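DUF4442 domain-containing protein (Pseudomonas aeruginosa, PDB 1YOC) is of unknown function but adopts a hot-dog fold of the PaaI thioesterase-like kind, so it may act on acyl-CoA thioesters. Local coordinates at residues V127-D131 with D132-F136. Sequence-based numbering, arbitrary orientation.
Sequences VAYVD and DKPVF
A beta hairpin with a two-residue loop, closed by a type I' turn and with a classic beta bulge just behind it, brings Val130 opposite Lys133 and Ala128 opposite both Val135 and Phe136. At the turn, Val130 N donates to Lys133 O and Lys133 N returns a bond to Val130 O, each 3.0 Å long; Asp131 and Asp132 fill the corner with the left-handed backbone this turn requires. Two residues before Val130, Ala128 O accepts a nearly straight bond from Val135 N (2.9 Å, 175°) and a weak one from Phe136 N, while Ala128 N reaches Phe136 O at 2.8 Å. The extra residue is Val135, whose helical-like psi of -8° kinks its strand; its CG1 packs on Val130 CB at 4.0 Å. Phe136 sets CD2 3.7 Å from Ala128 CB, and its ring continues to Leu66, Cys67 and Ala70 of helix 63-81. On the face opposite Ala128 and Phe136, the Tyr129 ring slants across Pro134, its CD1 3.5 Å from Pro134 N, and also meets Arg106 in a cation-pi contact. Lys133, bent at its last torsion (chi4 77°), turns NZ onto Asp131 OD2 in a 2.8 Å salt bridge. Asp132 instead pairs through OD1 with Arg106, tying the turn to strand 105-110. Here the bulged hairpin joins neighbouring strands of the antiparallel sheet that wraps the long central helix, the layout of the hot-dog fold.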
loop_
_atom_site.group_PDB
_atom_site.type_symbol
_atom_site.label_atom_id
_atom_site.label_comp_id
_atom_site.label_asym_id
_atom_site.label_seq_id
_atom_site.Cartn_x
_atom_site.Cartn_y
_atom_site.Cartn_z
ATOM N N VAL B 127 -1.250 14.004 -3.010
ATOM C CA VAL B 127 -2.702 13.999 -3.142
ATOM C C VAL B 127 -3.009 13.252 -4.448
ATOM O O VAL B 127 -2.343 13.464 -5.463
ATOM C CB VAL B 127 -3.285 15.425 -3.181
ATOM C CG1 VAL B 127 -4.811 15.367 -3.331
ATOM C CG2 VAL B 127 -2.953 16.131 -1.843
ATOM N N ALA B 128 -3.975 12.330 -4.406
ATOM C CA ALA B 128 -4.338 11.619 -5.623
ATOM C C ALA B 128 -5.728 12.097 -6.022
ATOM O O ALA B 128 -6.586 12.337 -5.168
ATOM C CB ALA B 128 -4.325 10.064 -5.430
ATOM N N TYR B 129 -5.889 12.210 -7.335
ATOM C CA TYR B 129 -7.104 12.688 -7.978
ATOM C C TYR B 129 -7.652 11.730 -9.027
ATOM O O TYR B 129 -6.893 10.968 -9.668
ATOM C CB TYR B 129 -6.805 13.979 -8.759
ATOM C CG TYR B 129 -6.221 15.110 -7.972
ATOM C CD1 TYR B 129 -7.042 16.118 -7.448
ATOM C CD2 TYR B 129 -4.838 15.175 -7.721
ATOM C CE1 TYR B 129 -6.518 17.163 -6.686
ATOM C CE2 TYR B 129 -4.294 16.224 -6.950
ATOM C CZ TYR B 129 -5.145 17.214 -6.439
ATOM O OH TYR B 129 -4.629 18.278 -5.694
ATOM N N VAL B 130 -8.969 11.830 -9.230
ATOM C CA VAL B 130 -9.649 11.150 -10.300
ATOM C C VAL B 130 -10.531 12.261 -10.918
ATOM O O VAL B 130 -11.300 12.921 -10.203
ATOM C CB VAL B 130 -10.537 9.933 -9.849
ATOM C CG1 VAL B 130 -11.424 9.510 -11.016
ATOM C CG2 VAL B 130 -9.641 8.732 -9.468
ATOM N N ASP B 131 -10.403 12.473 -12.228
ATOM C CA ASP B 131 -11.166 13.532 -12.912
ATOM C C ASP B 131 -11.005 14.869 -12.162
ATOM O O ASP B 131 -11.970 15.582 -11.890
ATOM C CB ASP B 131 -12.651 13.123 -13.013
ATOM C CG ASP B 131 -13.482 14.062 -13.921
ATOM O OD1 ASP B 131 -12.942 14.584 -14.911
ATOM O OD2 ASP B 131 -14.686 14.254 -13.646
ATOM N N ASP B 132 -9.760 15.186 -11.816
ATOM C CA ASP B 132 -9.407 16.429 -11.124
ATOM C C ASP B 132 -9.985 16.677 -9.736
ATOM O O ASP B 132 -9.848 17.768 -9.185
ATOM C CB ASP B 132 -9.695 17.642 -12.029
ATOM C CG ASP B 132 -8.891 17.594 -13.293
ATOM O OD1 ASP B 132 -7.694 17.242 -13.224
ATOM O OD2 ASP B 132 -9.450 17.870 -14.356
ATOM N N LYS B 133 -10.557 15.651 -9.142
ATOM C CA LYS B 133 -11.114 15.785 -7.805
ATOM C C LYS B 133 -10.265 14.899 -6.869
ATOM O O LYS B 133 -9.912 13.784 -7.223
ATOM C CB LYS B 133 -12.562 15.289 -7.808
ATOM C CG LYS B 133 -13.450 16.031 -8.784
ATOM C CD LYS B 133 -14.832 15.386 -8.844
ATOM C CE LYS B 133 -15.700 16.013 -9.919
ATOM N NZ LYS B 133 -15.277 15.492 -11.243
ATOM N N PRO B 134 -9.968 15.385 -5.662
ATOM C CA PRO B 134 -9.156 14.645 -4.686
ATOM C C PRO B 134 -9.902 13.450 -4.103
ATOM O O PRO B 134 -11.057 13.558 -3.682
ATOM C CB PRO B 134 -8.813 15.709 -3.649
ATOM C CG PRO B 134 -10.006 16.612 -3.686
ATOM C CD PRO B 134 -10.404 16.687 -5.126
ATOM N N VAL B 135 -9.240 12.297 -4.097
ATOM C CA VAL B 135 -9.855 11.082 -3.606
ATOM C C VAL B 135 -8.999 10.405 -2.519
ATOM O O VAL B 135 -9.464 9.488 -1.848
ATOM C CB VAL B 135 -10.046 10.042 -4.749
ATOM C CG1 VAL B 135 -10.917 10.607 -5.875
ATOM C CG2 VAL B 135 -8.678 9.571 -5.284
ATOM N N PHE B 136 -7.784 10.906 -2.316
ATOM C CA PHE B 136 -6.822 10.269 -1.405
ATOM C C PHE B 136 -5.696 11.226 -1.054
ATOM O O PHE B 136 -5.271 12.029 -1.902
ATOM C CB PHE B 136 -6.249 9.060 -2.141
ATOM C CG PHE B 136 -4.996 8.455 -1.521
ATOM C CD1 PHE B 136 -5.083 7.382 -0.629
ATOM C CD2 PHE B 136 -3.731 8.895 -1.929
ATOM C CE1 PHE B 136 -3.908 6.731 -0.157
ATOM C CE2 PHE B 136 -2.552 8.262 -1.464
ATOM C CZ PHE B 136 -2.658 7.168 -0.576
HETATM O O HOH W 1 -12.284 17.041 -14.993
#